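Local coordinates for protein homoaconitase large subunit (Methanocaldococcus jannaschii, PDB 4KP2) that forms the cluster-binding large subunit of a hydro-lyase that interconverts (R)-homocitrate and homoisocitrate by way of cis-homoaconitate, at residues 47-53 and 132-138; 60-64 and 101-106; 67-72 and 160-166; 78-82 and 117-123. All coordinates share one frame; numbering follows the deposited sequence.

Interaction 1. Residues 47-53 and 132-138; sequences VDLAMTH and MFVAGGD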
loop_
_atom_site.group_PDB
_atom_site.type_symbol
_atom_site.label_atom_id
_atom_site.label_comp_id
_atom_site.label_asym_id
_atom_site.label_seq_id
_atom_site.Cartn_x
_atom_site.Cartn_y
_atom_site.Cartn_z
ATOM N N VAL A 47 -33.214 -12.214 -5.688
ATOM C CA VAL A 47 -31.846 -12.137 -5.185
ATOM C C VAL A 47 -31.797 -11.778 -3.702
ATOM O O VAL A 47 -32.428 -10.816 -3.261
ATOM C CB VAL A 47 -31.012 -11.129 -5.997
ATOM C CG1 VAL A 47 -29.575 -11.102 -5.504
ATOM C CG2 VAL A 47 -31.062 -11.487 -7.473
ATOM N N ASP A 48 -31.041 -12.563 -2.939
ATOM C CA ASP A 48 -30.909 -12.349 -1.502
ATOM C C ASP A 48 -29.795 -11.362 -1.170
ATOM O O ASP A 48 -29.828 -10.706 -0.131
ATOM C CB ASP A 48 -30.645 -13.677 -0.790
ATOM C CG ASP A 48 -31.840 -14.600 -0.821
ATOM O OD1 ASP A 48 -32.973 -14.103 -0.658
ATOM O OD2 ASP A 48 -31.648 -15.819 -1.010
ATOM N N LEU A 49 -28.808 -11.262 -2.054
ATOM C CA LEU A 49 -27.654 -10.407 -1.804
ATOM C C LEU A 49 -27.020 -9.924 -3.107
ATOM O O LEU A 49 -26.656 -10.726 -3.966
ATOM C CB LEU A 49 -26.621 -11.158 -0.961
ATOM C CG LEU A 49 -25.586 -10.324 -0.207
ATOM C CD1 LEU A 49 -26.278 -9.419 0.795
ATOM C CD2 LEU A 49 -24.579 -11.227 0.490
ATOM N N ALA A 50 -26.889 -8.609 -3.245
ATOM C CA ALA A 50 -26.293 -8.015 -4.438
ATOM C C ALA A 50 -25.082 -7.160 -4.075
ATOM O O ALA A 50 -25.145 -6.335 -3.165
ATOM C CB ALA A 50 -27.325 -7.190 -5.191
ATOM N N MET A 51 -23.979 -7.358 -4.790
ATOM C CA MET A 51 -22.734 -6.666 -4.469
ATOM C C MET A 51 -21.930 -6.238 -5.695
ATOM O O MET A 51 -21.746 -7.010 -6.635
ATOM C CB MET A 51 -21.871 -7.528 -3.542
ATOM C CG MET A 51 -20.394 -7.163 -3.536
ATOM S SD MET A 51 -19.410 -8.255 -4.580
ATOM C CE MET A 51 -18.372 -7.060 -5.417
ATOM N N THR A 52 -21.456 -4.995 -5.672
ATOM C CA THR A 52 -20.550 -4.483 -6.695
ATOM C C THR A 52 -19.393 -3.729 -6.044
ATOM O O THR A 52 -19.566 -3.084 -5.009
ATOM C CB THR A 52 -21.271 -3.548 -7.681
ATOM O OG1 THR A 52 -22.046 -2.587 -6.954
ATOM C CG2 THR A 52 -22.191 -4.344 -8.596
ATOM N N HIS A 53 -18.213 -3.816 -6.649
ATOM C CA HIS A 53 -17.032 -3.148 -6.106
ATOM C C HIS A 53 -16.700 -1.866 -6.867
ATOM O O HIS A 53 -17.404 -1.492 -7.806
ATOM C CB HIS A 53 -15.829 -4.096 -6.093
ATOM C CG HIS A 53 -15.518 -4.702 -7.428
ATOM N ND1 HIS A 53 -14.843 -4.020 -8.416
ATOM C CD2 HIS A 53 -15.786 -5.929 -7.933
ATOM C CE1 HIS A 53 -14.712 -4.799 -9.474
ATOM N NE2 HIS A 53 -15.276 -5.963 -9.209
ATOM N N MET A 132 -28.756 -18.971 0.327
ATOM C CA MET A 132 -28.978 -17.687 -0.330
ATOM C C MET A 132 -28.767 -17.758 -1.837
ATOM O O MET A 132 -28.230 -18.735 -2.360
ATOM C CB MET A 132 -28.046 -16.617 0.242
ATOM C CG MET A 132 -28.585 -15.868 1.447
ATOM S SD MET A 132 -27.541 -14.453 1.849
ATOM C CE MET A 132 -28.428 -13.744 3.231
ATOM N N PHE A 133 -29.204 -16.711 -2.527
ATOM C CA PHE A 133 -28.842 -16.498 -3.919
ATOM C C PHE A 133 -28.019 -15.220 -3.988
ATOM O O PHE A 133 -28.564 -14.118 -3.928
ATOM C CB PHE A 133 -30.087 -16.376 -4.797
ATOM C CG PHE A 133 -29.781 -16.168 -6.253
ATOM C CD1 PHE A 133 -29.574 -17.249 -7.093
ATOM C CD2 PHE A 133 -29.699 -14.892 -6.783
ATOM C CE1 PHE A 133 -29.292 -17.061 -8.433
ATOM C CE2 PHE A 133 -29.415 -14.699 -8.122
ATOM C CZ PHE A 133 -29.213 -15.785 -8.947
ATOM N N VAL A 134 -26.705 -15.371 -4.101
ATOM C CA VAL A 134 -25.802 -14.227 -4.054
ATOM C C VAL A 134 -25.351 -13.777 -5.441
ATOM O O VAL A 134 -24.672 -14.511 -6.157
ATOM C CB VAL A 134 -24.566 -14.522 -3.184
ATOM C CG1 VAL A 134 -23.625 -13.327 -3.173
ATOM C CG2 VAL A 134 -24.990 -14.888 -1.773
ATOM N N ALA A 135 -25.737 -12.561 -5.810
ATOM C CA ALA A 135 -25.349 -11.990 -7.090
ATOM C C ALA A 135 -24.259 -10.949 -6.886
ATOM O O ALA A 135 -24.338 -10.126 -5.975
ATOM C CB ALA A 135 -26.552 -11.371 -7.772
ATOM N N GLY A 136 -23.239 -10.984 -7.735
ATOM C CA GLY A 136 -22.119 -10.075 -7.589
ATOM C C GLY A 136 -21.545 -9.578 -8.900
ATOM O O GLY A 136 -21.525 -10.296 -9.900
ATOM N N GLY A 137 -21.077 -8.333 -8.890
ATOM C CA GLY A 137 -20.424 -7.750 -10.046
ATOM C C GLY A 137 -18.949 -8.100 -10.058
ATOM O O GLY A 137 -18.087 -7.221 -10.108
ATOM N N ASP A 138 -18.663 -9.395 -10.002
ATOM C CA ASP A 138 -17.294 -9.882 -9.960
ATOM C C ASP A 138 -17.262 -11.317 -10.468
ATOM O O ASP A 138 -18.168 -12.102 -10.187
ATOM C CB ASP A 138 -16.751 -9.815 -8.532
ATOM C CG ASP A 138 -15.266 -10.106 -8.457
ATOM O OD1 ASP A 138 -14.898 -11.290 -8.315
ATOM O OD2 ASP A 138 -14.468 -9.146 -8.533
#
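L49, A50 and M51 pair in parallel with V134, A135 and G136, a backbone contact between two neighbouring strands in the buried middle of a five-stranded parallel sheet. A135 straddles A50: its N donates to L49 O at 2.8 Å, while its own O accepts from M51 N at 3.0 Å. One step on, G137 N reaches M51 O at 2.7 Å. Ahead of the regular pairing, D48 lends a side chain to the task. Its CG stands beside the backbone N (chi1 -69°), which lets OD2 receive F133 N at 3.0 Å on the anti side of the carboxylate; D48 N in turn donates to F133 O, and OD1 is taken by a salt bridge with K32. M132 CG rests against D48 CB, 3.7 Å away.

This is the central sheet of an alpha-beta-alpha sandwich of the aconitase family, and the two faces differ accordingly. L49, M51 and V134 look toward helix 119-126, meeting L123, whereas A50 and A135 look toward helix 156-165. V47 fills in beside A135, with CG1 3.8 Å from the CB of A135 and CG2 3.7 Å from CE2 at the edge of the F133 ring. G137, centre of an inverse gamma turn, leaves room for T52, since a side chain there would run into the methyl CG2. Just past the paired region, H53 meets D138 with ring and carboxylate planes 73° apart. H53 stacks on H83, its ND1 hydrogen-bonded to G55 N, and D138, hydrogen-bonded to H120, lies about 6 Å from C383 (between side chains), a predicted ligand of the iron-sulfur cluster.

Interaction 2. Residues 60-64 and 101-106; sequences AYKAL and EFVKRF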
loop_
_atom_site.group_PDB
_atom_site.type_symbol
_atom_site.label_atom_id
_atom_site.label_comp_id
_atom_site.label_asym_id
_atom_site.label_seq_id
_atom_site.Cartn_x
_atom_site.Cartn_y
_atom_site.Cartn_z
ATOM N N ALA A 60 -22.302 -0.264 -12.995
ATOM C CA ALA A 60 -23.661 -0.733 -12.750
ATOM C C ALA A 60 -24.598 0.431 -12.449
ATOM O O ALA A 60 -25.786 0.380 -12.765
ATOM C CB ALA A 60 -23.677 -1.735 -11.607
ATOM N N TYR A 61 -24.055 1.478 -11.835
ATOM C CA TYR A 61 -24.833 2.665 -11.506
ATOM C C TYR A 61 -25.209 3.423 -12.774
ATOM O O TYR A 61 -26.362 3.817 -12.950
ATOM C CB TYR A 61 -24.046 3.576 -10.563
ATOM C CG TYR A 61 -24.817 4.787 -10.080
ATOM C CD1 TYR A 61 -26.203 4.760 -9.974
ATOM C CD2 TYR A 61 -24.157 5.961 -9.738
ATOM C CE1 TYR A 61 -26.907 5.864 -9.537
ATOM C CE2 TYR A 61 -24.855 7.072 -9.300
ATOM C CZ TYR A 61 -26.229 7.017 -9.201
ATOM O OH TYR A 61 -26.929 8.119 -8.765
ATOM N N LYS A 62 -24.229 3.627 -13.651
ATOM C CA LYS A 62 -24.451 4.324 -14.911
ATOM C C LYS A 62 -25.483 3.578 -15.750
ATOM O O LYS A 62 -26.301 4.189 -16.438
ATOM C CB LYS A 62 -23.137 4.454 -15.683
ATOM C CG LYS A 62 -22.870 5.839 -16.259
ATOM C CD LYS A 62 -23.920 6.234 -17.285
ATOM C CE LYS A 62 -23.554 7.539 -17.971
ATOM N NZ LYS A 62 -23.346 8.641 -16.991
ATOM N N ALA A 63 -25.441 2.251 -15.682
ATOM C CA ALA A 63 -26.406 1.418 -16.385
ATOM C C ALA A 63 -27.777 1.501 -15.721
ATOM O O ALA A 63 -28.807 1.359 -16.379
ATOM C CB ALA A 63 -25.926 -0.022 -16.434
ATOM N N LEU A 64 -27.778 1.735 -14.412
ATOM C CA LEU A 64 -29.014 1.833 -13.647
ATOM C C LEU A 64 -29.727 3.153 -13.924
ATOM O O LEU A 64 -30.952 3.241 -13.835
ATOM C CB LEU A 64 -28.718 1.698 -12.151
ATOM C CG LEU A 64 -29.903 1.740 -11.185
ATOM C CD1 LEU A 64 -30.862 0.594 -11.463
ATOM C CD2 LEU A 64 -29.419 1.701 -9.744
ATOM N N GLU A 101 -21.743 8.400 -4.879
ATOM C CA GLU A 101 -23.036 8.983 -5.220
ATOM C C GLU A 101 -24.130 7.937 -5.077
ATOM O O GLU A 101 -25.176 8.194 -4.482
ATOM C CB GLU A 101 -23.030 9.524 -6.650
ATOM C CG GLU A 101 -22.038 10.645 -6.894
ATOM C CD GLU A 101 -22.155 11.224 -8.291
ATOM O OE1 GLU A 101 -23.179 10.965 -8.960
ATOM O OE2 GLU A 101 -21.224 11.936 -8.722
ATOM N N PHE A 102 -23.870 6.755 -5.629
ATOM C CA PHE A 102 -24.801 5.635 -5.574
ATOM C C PHE A 102 -25.165 5.284 -4.135
ATOM O O PHE A 102 -26.339 5.112 -3.806
ATOM C CB PHE A 102 -24.192 4.419 -6.276
ATOM C CG PHE A 102 -25.017 3.170 -6.160
ATOM C CD1 PHE A 102 -26.096 2.958 -7.001
ATOM C CD2 PHE A 102 -24.707 2.204 -5.216
ATOM C CE1 PHE A 102 -26.856 1.811 -6.899
ATOM C CE2 PHE A 102 -25.464 1.053 -5.109
ATOM C CZ PHE A 102 -26.539 0.856 -5.952
ATOM N N VAL A 103 -24.150 5.183 -3.285
ATOM C CA VAL A 103 -24.348 4.857 -1.879
ATOM C C VAL A 103 -25.099 5.971 -1.157
ATOM O O VAL A 103 -26.002 5.712 -0.361
ATOM C CB VAL A 103 -23.003 4.600 -1.170
ATOM C CG1 VAL A 103 -23.218 4.343 0.314
ATOM C CG2 VAL A 103 -22.282 3.430 -1.816
ATOM N N LYS A 104 -24.725 7.213 -1.449
ATOM C CA LYS A 104 -25.344 8.369 -0.814
ATOM C C LYS A 104 -26.795 8.527 -1.256
ATOM O O LYS A 104 -27.673 8.823 -0.445
ATOM C CB LYS A 104 -24.561 9.639 -1.150
ATOM C CG LYS A 104 -24.752 10.766 -0.153
ATOM C CD LYS A 104 -24.080 10.457 1.180
ATOM C CE LYS A 104 -22.572 10.694 1.133
ATOM N NZ LYS A 104 -21.815 9.617 0.433
ATOM N N ARG A 105 -27.037 8.325 -2.547
ATOM C CA ARG A 105 -28.372 8.486 -3.117
ATOM C C ARG A 105 -29.361 7.448 -2.599
ATOM O O ARG A 105 -30.422 7.796 -2.080
ATOM C CB ARG A 105 -28.310 8.424 -4.646
ATOM C CG ARG A 105 -29.664 8.283 -5.321
ATOM C CD ARG A 105 -30.539 9.499 -5.069
ATOM N NE ARG A 105 -31.920 9.272 -5.483
ATOM C CZ ARG A 105 -32.851 8.731 -4.704
ATOM N NH1 ARG A 105 -32.551 8.359 -3.467
ATOM N NH2 ARG A 105 -34.085 8.559 -5.161
ATOM N N PHE A 106 -29.011 6.175 -2.742
ATOM C CA PHE A 106 -29.933 5.093 -2.416
ATOM C C PHE A 106 -29.801 4.607 -0.976
ATOM O O PHE A 106 -30.459 3.645 -0.578
ATOM C CB PHE A 106 -29.754 3.932 -3.394
ATOM C CG PHE A 106 -29.980 4.313 -4.830
ATOM C CD1 PHE A 106 -31.262 4.399 -5.343
ATOM C CD2 PHE A 106 -28.909 4.588 -5.665
ATOM C CE1 PHE A 106 -31.473 4.750 -6.664
ATOM C CE2 PHE A 106 -29.114 4.939 -6.986
ATOM C CZ PHE A 106 -30.399 5.021 -7.485
#
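Y61 receives F102 on one face of its ring: CB of F102 makes a CH-pi contact 3.9 Å from the ring centroid, and the phenyl group turns its edge to the tyrosine. The pair is an offset edge-to-face one, with planes 65° apart and Y61 CD1 3.5 Å from F102 CD1. Y61 reaches across the gap because its CG is anti to the backbone N (chi1 -176°), sending the ring out from its helix. The axes of the two short helical segments stay 11.3 Å apart, a distance bridged by the aromatic side chains. Helices 57-67 and 90-106 here form part of one outer layer of the alpha-beta-alpha sandwich, and F102 also rests on V79 of the sheet beneath. F106 completes an aromatic cluster: Y61 CE1 sits at the edge of the F106 ring, 3.5 Å from F106 CE2. With a serine in place of Y61, F102 CB and the F106 edge would probably be left bordering a gap between the helices. L64 adds one methyl of its branched end, CD2, which meets the edge of F102 at CE1 (3.8 Å) and lies 4.1 Å from F106 CZ. R105 lays its CG over a face of the F106 ring.

Interaction 3. Residues 67-72 and 160-166; sequences MSDSVW and AYIYATG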
loop_
_atom_site.group_PDB
_atom_site.type_symbol
_atom_site.label_atom_id
_atom_site.label_comp_id
_atom_site.label_asym_id
_atom_site.label_seq_id
_atom_site.Cartn_x
_atom_site.Cartn_y
_atom_site.Cartn_z
ATOM N N MET A 67 -32.301 2.987 -17.047
ATOM C CA MET A 67 -33.529 2.202 -17.007
ATOM C C MET A 67 -34.404 2.520 -15.797
ATOM O O MET A 67 -35.594 2.803 -15.940
ATOM C CB MET A 67 -33.200 0.708 -17.031
ATOM C CG MET A 67 -31.995 0.329 -16.185
ATOM S SD MET A 67 -32.014 -1.408 -15.713
ATOM C CE MET A 67 -33.557 -1.473 -14.807
ATOM N N SER A 68 -33.811 2.471 -14.610
ATOM C CA SER A 68 -34.567 2.648 -13.377
ATOM C C SER A 68 -34.215 3.943 -12.662
ATOM O O SER A 68 -33.291 4.655 -13.053
ATOM C CB SER A 68 -34.347 1.459 -12.440
ATOM O OG SER A 68 -35.044 1.638 -11.220
ATOM N N ASP A 69 -34.964 4.238 -11.607
ATOM C CA ASP A 69 -34.766 5.456 -10.837
ATOM C C ASP A 69 -34.748 5.148 -9.346
ATOM O O ASP A 69 -34.807 6.053 -8.513
ATOM C CB ASP A 69 -35.863 6.470 -11.163
ATOM C CG ASP A 69 -37.255 5.869 -11.087
ATOM O OD1 ASP A 69 -37.394 4.653 -11.340
ATOM O OD2 ASP A 69 -38.209 6.615 -10.781
ATOM N N SER A 70 -34.664 3.863 -9.018
ATOM C CA SER A 70 -34.664 3.426 -7.631
ATOM C C SER A 70 -34.117 2.011 -7.499
ATOM O O SER A 70 -34.233 1.202 -8.420
ATOM C CB SER A 70 -36.081 3.481 -7.058
ATOM O OG SER A 70 -36.943 2.598 -7.757
ATOM N N VAL A 71 -33.518 1.720 -6.349
ATOM C CA VAL A 71 -33.085 0.366 -6.041
ATOM C C VAL A 71 -34.207 -0.354 -5.306
ATOM O O VAL A 71 -35.031 0.279 -4.646
ATOM C CB VAL A 71 -31.803 0.351 -5.187
ATOM C CG1 VAL A 71 -30.636 0.930 -5.973
ATOM C CG2 VAL A 71 -32.015 1.114 -3.889
ATOM N N TRP A 72 -34.244 -1.677 -5.427
ATOM C CA TRP A 72 -35.336 -2.448 -4.850
ATOM C C TRP A 72 -35.197 -2.603 -3.336
ATOM O O TRP A 72 -36.177 -2.489 -2.608
ATOM C CB TRP A 72 -35.471 -3.812 -5.541
ATOM C CG TRP A 72 -34.880 -4.960 -4.781
ATOM C CD1 TRP A 72 -35.548 -5.848 -3.991
ATOM C CD2 TRP A 72 -33.500 -5.342 -4.736
ATOM N NE1 TRP A 72 -34.671 -6.764 -3.460
ATOM C CE2 TRP A 72 -33.407 -6.474 -3.903
ATOM C CE3 TRP A 72 -32.335 -4.839 -5.324
ATOM C CZ2 TRP A 72 -32.197 -7.111 -3.641
ATOM C CZ3 TRP A 72 -31.133 -5.473 -5.062
ATOM C CH2 TRP A 72 -31.074 -6.596 -4.229
ATOM N N ALA A 160 -27.284 -4.011 -12.823
ATOM C CA ALA A 160 -28.225 -2.898 -12.797
ATOM C C ALA A 160 -29.657 -3.418 -12.772
ATOM O O ALA A 160 -30.515 -2.879 -12.072
ATOM C CB ALA A 160 -28.009 -1.993 -13.997
ATOM N N TYR A 161 -29.902 -4.469 -13.548
ATOM C CA TYR A 161 -31.209 -5.112 -13.608
ATOM C C TYR A 161 -31.595 -5.657 -12.239
ATOM O O TYR A 161 -32.720 -5.468 -11.774
ATOM C CB TYR A 161 -31.182 -6.246 -14.636
ATOM C CG TYR A 161 -32.504 -6.955 -14.825
ATOM C CD1 TYR A 161 -33.440 -6.488 -15.739
ATOM C CD2 TYR A 161 -32.812 -8.098 -14.099
ATOM C CE1 TYR A 161 -34.647 -7.136 -15.918
ATOM C CE2 TYR A 161 -34.017 -8.751 -14.270
ATOM C CZ TYR A 161 -34.930 -8.266 -15.181
ATOM O OH TYR A 161 -36.130 -8.914 -15.354
ATOM N N ILE A 162 -30.648 -6.333 -11.598
ATOM C CA ILE A 162 -30.865 -6.906 -10.276
ATOM C C ILE A 162 -31.038 -5.813 -9.224
ATOM O O ILE A 162 -31.871 -5.930 -8.325
ATOM C CB ILE A 162 -29.707 -7.849 -9.888
ATOM C CG1 ILE A 162 -29.730 -9.095 -10.775
ATOM C CG2 ILE A 162 -29.791 -8.239 -8.422
ATOM C CD1 ILE A 162 -28.640 -10.089 -10.468
ATOM N N TYR A 163 -30.258 -4.744 -9.352
ATOM C CA TYR A 163 -30.354 -3.608 -8.441
ATOM C C TYR A 163 -31.731 -2.954 -8.483
ATOM O O TYR A 163 -32.164 -2.341 -7.509
ATOM C CB TYR A 163 -29.283 -2.563 -8.763
ATOM C CG TYR A 163 -27.949 -2.811 -8.097
ATOM C CD1 TYR A 163 -27.812 -3.780 -7.111
ATOM C CD2 TYR A 163 -26.830 -2.065 -8.445
ATOM C CE1 TYR A 163 -26.595 -4.004 -6.496
ATOM C CE2 TYR A 163 -25.609 -2.282 -7.835
ATOM C CZ TYR A 163 -25.498 -3.254 -6.861
ATOM O OH TYR A 163 -24.286 -3.476 -6.248
ATOM N N ALA A 164 -32.419 -3.090 -9.611
ATOM C CA ALA A 164 -33.691 -2.407 -9.814
ATOM C C ALA A 164 -34.907 -3.267 -9.483
ATOM O O ALA A 164 -35.908 -2.765 -8.972
ATOM C CB ALA A 164 -33.784 -1.890 -11.237
ATOM N N THR A 165 -34.821 -4.560 -9.775
ATOM C CA THR A 165 -35.960 -5.455 -9.603
ATOM C C THR A 165 -35.783 -6.421 -8.436
ATOM O O THR A 165 -36.760 -6.893 -7.855
ATOM C CB THR A 165 -36.236 -6.267 -10.885
ATOM O OG1 THR A 165 -35.101 -7.087 -11.190
ATOM C CG2 THR A 165 -36.517 -5.338 -12.055
ATOM N N GLY A 166 -34.533 -6.719 -8.100
ATOM C CA GLY A 166 -34.237 -7.664 -7.039
ATOM C C GLY A 166 -34.404 -9.096 -7.504
ATOM O O GLY A 166 -34.389 -10.033 -6.707
#
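M67 swings its bent chain, turned at chi3, over the helix so that CE touches A164 CB at 3.6 Å. S68 comes to the same methyl, its CB also 3.6 Å from A164 CB, so one alanine receives two successive residues of the loop. With its hydroxyl anti to the backbone N (chi1 178°), S68 donates from OG to S70 O at 2.9 Å, in the carbonyl plane on a lone pair, bracing the turn that follows. V71 brings its CA to Y163 O at 3.2 Å as a weak CH donor, and the next residue makes a proper bond to the same atom: W72 N to Y163 O, 3.0 Å, with the donor tilted 20° from the carbonyl plane. The indole of W72 then lies flat against the end of the helix. G166 CA stands over the face of its five-membered ring, 3.4 Å from the centroid, a CH-pi contact, while Y163 O lies at the edge of the ring system. G166 has a positive phi, and a CB there would strike W72 CD1. The loop belongs to a beta-alpha-beta crossover, carrying the chain from helix 57-67 to strand 77-80. V71 touches L64 of that helix and F102 and F106 of helix 90-106; W72 leans on I77 and A50 of the sheet, and Y163 OH bonds to T52 in strand 49-53.

Interaction 4. Residues 78-82 and 117-123; sequences VVAFD and GICHQIL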
loop_
_atom_site.group_PDB
_atom_site.type_symbol
_atom_site.label_atom_id
_atom_site.label_comp_id
_atom_site.label_asym_id
_atom_site.label_seq_id
_atom_site.Cartn_x
_atom_site.Cartn_y
_atom_site.Cartn_z
ATOM N N VAL A 78 -24.744 -4.512 -1.131
ATOM C CA VAL A 78 -23.457 -4.288 -0.481
ATOM C C VAL A 78 -22.445 -3.672 -1.445
ATOM O O VAL A 78 -22.262 -4.157 -2.560
ATOM C CB VAL A 78 -22.878 -5.601 0.089
ATOM C CG1 VAL A 78 -21.494 -5.365 0.679
ATOM C CG2 VAL A 78 -23.816 -6.190 1.134
ATOM N N VAL A 79 -21.792 -2.600 -1.011
ATOM C CA VAL A 79 -20.753 -1.960 -1.810
ATOM C C VAL A 79 -19.436 -1.916 -1.042
ATOM O O VAL A 79 -19.389 -1.454 0.098
ATOM C CB VAL A 79 -21.151 -0.530 -2.220
ATOM C CG1 VAL A 79 -20.038 0.119 -3.028
ATOM C CG2 VAL A 79 -22.447 -0.547 -3.013
ATOM N N ALA A 80 -18.368 -2.400 -1.669
ATOM C CA ALA A 80 -17.060 -2.437 -1.025
ATOM C C ALA A 80 -15.926 -2.097 -1.991
ATOM O O ALA A 80 -15.819 -2.680 -3.070
ATOM C CB ALA A 80 -16.823 -3.797 -0.388
ATOM N N PHE A 81 -15.083 -1.150 -1.591
ATOM C CA PHE A 81 -13.934 -0.754 -2.397
ATOM C C PHE A 81 -12.736 -1.625 -2.048
ATOM O O PHE A 81 -12.364 -1.734 -0.878
ATOM C CB PHE A 81 -13.587 0.718 -2.162
ATOM C CG PHE A 81 -14.675 1.677 -2.558
ATOM C CD1 PHE A 81 -15.736 1.265 -3.350
ATOM C CD2 PHE A 81 -14.635 2.996 -2.141
ATOM C CE1 PHE A 81 -16.734 2.148 -3.712
ATOM C CE2 PHE A 81 -15.629 3.884 -2.501
ATOM C CZ PHE A 81 -16.679 3.460 -3.286
ATOM N N ASP A 82 -12.129 -2.242 -3.056
ATOM C CA ASP A 82 -11.014 -3.150 -2.813
ATOM C C ASP A 82 -10.050 -3.249 -3.992
ATOM O O ASP A 82 -8.849 -3.437 -3.803
ATOM C CB ASP A 82 -11.534 -4.542 -2.447
ATOM C CG ASP A 82 -12.319 -5.186 -3.574
ATOM O OD1 ASP A 82 -12.951 -4.448 -4.360
ATOM O OD2 ASP A 82 -12.303 -6.430 -3.673
ATOM N N GLY A 117 -11.398 -4.168 3.159
ATOM C CA GLY A 117 -10.984 -5.472 2.676
ATOM C C GLY A 117 -11.607 -5.859 1.350
ATOM O O GLY A 117 -12.387 -5.102 0.770
ATOM N N ILE A 118 -11.251 -7.048 0.871
ATOM C CA ILE A 118 -11.772 -7.569 -0.385
ATOM C C ILE A 118 -13.283 -7.757 -0.297
ATOM O O ILE A 118 -13.806 -8.153 0.744
ATOM C CB ILE A 118 -11.097 -8.906 -0.754
ATOM C CG1 ILE A 118 -9.575 -8.754 -0.724
ATOM C CG2 ILE A 118 -11.552 -9.389 -2.123
ATOM C CD1 ILE A 118 -8.832 -10.022 -1.052
ATOM N N CYS A 119 -13.972 -7.456 -1.393
ATOM C CA CYS A 119 -15.428 -7.534 -1.461
ATOM C C CYS A 119 -15.974 -8.900 -1.052
ATOM O O CYS A 119 -16.939 -8.988 -0.294
ATOM C CB CYS A 119 -15.904 -7.191 -2.872
ATOM S SG CYS A 119 -15.250 -8.283 -4.161
ATOM N N HIS A 120 -15.356 -9.960 -1.559
ATOM C CA HIS A 120 -15.805 -11.313 -1.256
ATOM C C HIS A 120 -15.500 -11.697 0.187
ATOM O O HIS A 120 -16.264 -12.426 0.819
ATOM C CB HIS A 120 -15.164 -12.318 -2.212
ATOM C CG HIS A 120 -15.536 -12.104 -3.647
ATOM N ND1 HIS A 120 -16.786 -11.684 -4.034
ATOM C CD2 HIS A 120 -14.813 -12.246 -4.783
ATOM C CE1 HIS A 120 -16.825 -11.578 -5.352
ATOM N NE2 HIS A 120 -15.641 -11.913 -5.829
ATOM N N GLN A 121 -14.379 -11.204 0.705
ATOM C CA GLN A 121 -13.988 -11.490 2.079
ATOM C C GLN A 121 -14.924 -10.800 3.065
ATOM O O GLN A 121 -15.331 -11.391 4.063
ATOM C CB GLN A 121 -12.542 -11.060 2.328
ATOM C CG GLN A 121 -12.025 -11.413 3.713
ATOM C CD GLN A 121 -11.962 -12.909 3.954
ATOM O OE1 GLN A 121 -11.787 -13.695 3.021
ATOM N NE2 GLN A 121 -12.108 -13.313 5.211
ATOM N N ILE A 122 -15.258 -9.546 2.777
ATOM C CA ILE A 122 -16.205 -8.792 3.592
ATOM C C ILE A 122 -17.573 -9.461 3.564
ATOM O O ILE A 122 -18.240 -9.592 4.593
ATOM C CB ILE A 122 -16.343 -7.340 3.091
ATOM C CG1 ILE A 122 -15.038 -6.575 3.308
ATOM C CG2 ILE A 122 -17.490 -6.631 3.796
ATOM C CD1 ILE A 122 -15.084 -5.146 2.817
ATOM N N LEU A 123 -17.975 -9.897 2.375
ATOM C CA LEU A 123 -19.268 -10.539 2.179
ATOM C C LEU A 123 -19.356 -11.840 2.972
ATOM O O LEU A 123 -20.421 -12.208 3.466
ATOM C CB LEU A 123 -19.495 -10.815 0.691
ATOM C CG LEU A 123 -20.870 -10.477 0.116
ATOM C CD1 LEU A 123 -21.206 -9.021 0.385
ATOM C CD2 LEU A 123 -20.903 -10.764 -1.376
#
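D82 OD2 accepts the backbone N-H of C119 at 3.0 Å in a nearly straight bond (172°), the nitrogen standing well above the carboxylate plane rather than in it. The same oxygen lies 3.4 Å from I118 CG2, and D82 CB presses on G117 O, also at 3.4 Å, so the aspartate is fitted round the start of helix 119-126, where I118 holds the N-cap position. Its CG lies between backbone N and carbonyl carbon (chi1 63°), which turns OD2 to the C119 N-H. Shortened to an alanine, this position would probably leave the C119 N-H without its acceptor and lose the carboxylate's packing against I118. Further along, contact is apolar: A80 CB meets I122 CD1 at 3.9 Å, and V78 CG1 meets L123 CD1 at 3.7 Å. Behind these, C119 SG lies over a face of the H120 ring, and H120 is itself held by D138. D82 also stands close to C383 and I118 to C323, both predicted cluster ligands. Strand 77-80 runs between strands 49-53 and 111-112; helix 119-126 covers the face carrying V78 and A80, its L123 reaching on to L49 and M51, while V79 points away toward helix 90-106.

In the fold
The four contacts sample one alpha-beta-alpha sandwich from its middle outward. Interaction 4 is wholly buried and interaction 1 largely so; they share neighbouring strands of the parallel sheet, A50 O bonding to V78 N, and both reach the predicted cluster site, where D138 of the one bonds to H120 of the other. Interactions 2 and 3 are only partly buried, lie away from the site, and pack outer helices and loop together on the opposite face, meeting where F106 touches S70 and V71. Chemistry follows place: backbone pairing governs interaction 1, a carboxylate on a helix start, with aliphatic packing beside it, interaction 4, aromatic packing interaction 2, and a mixture of methyl, indole and one backbone bond interaction 3.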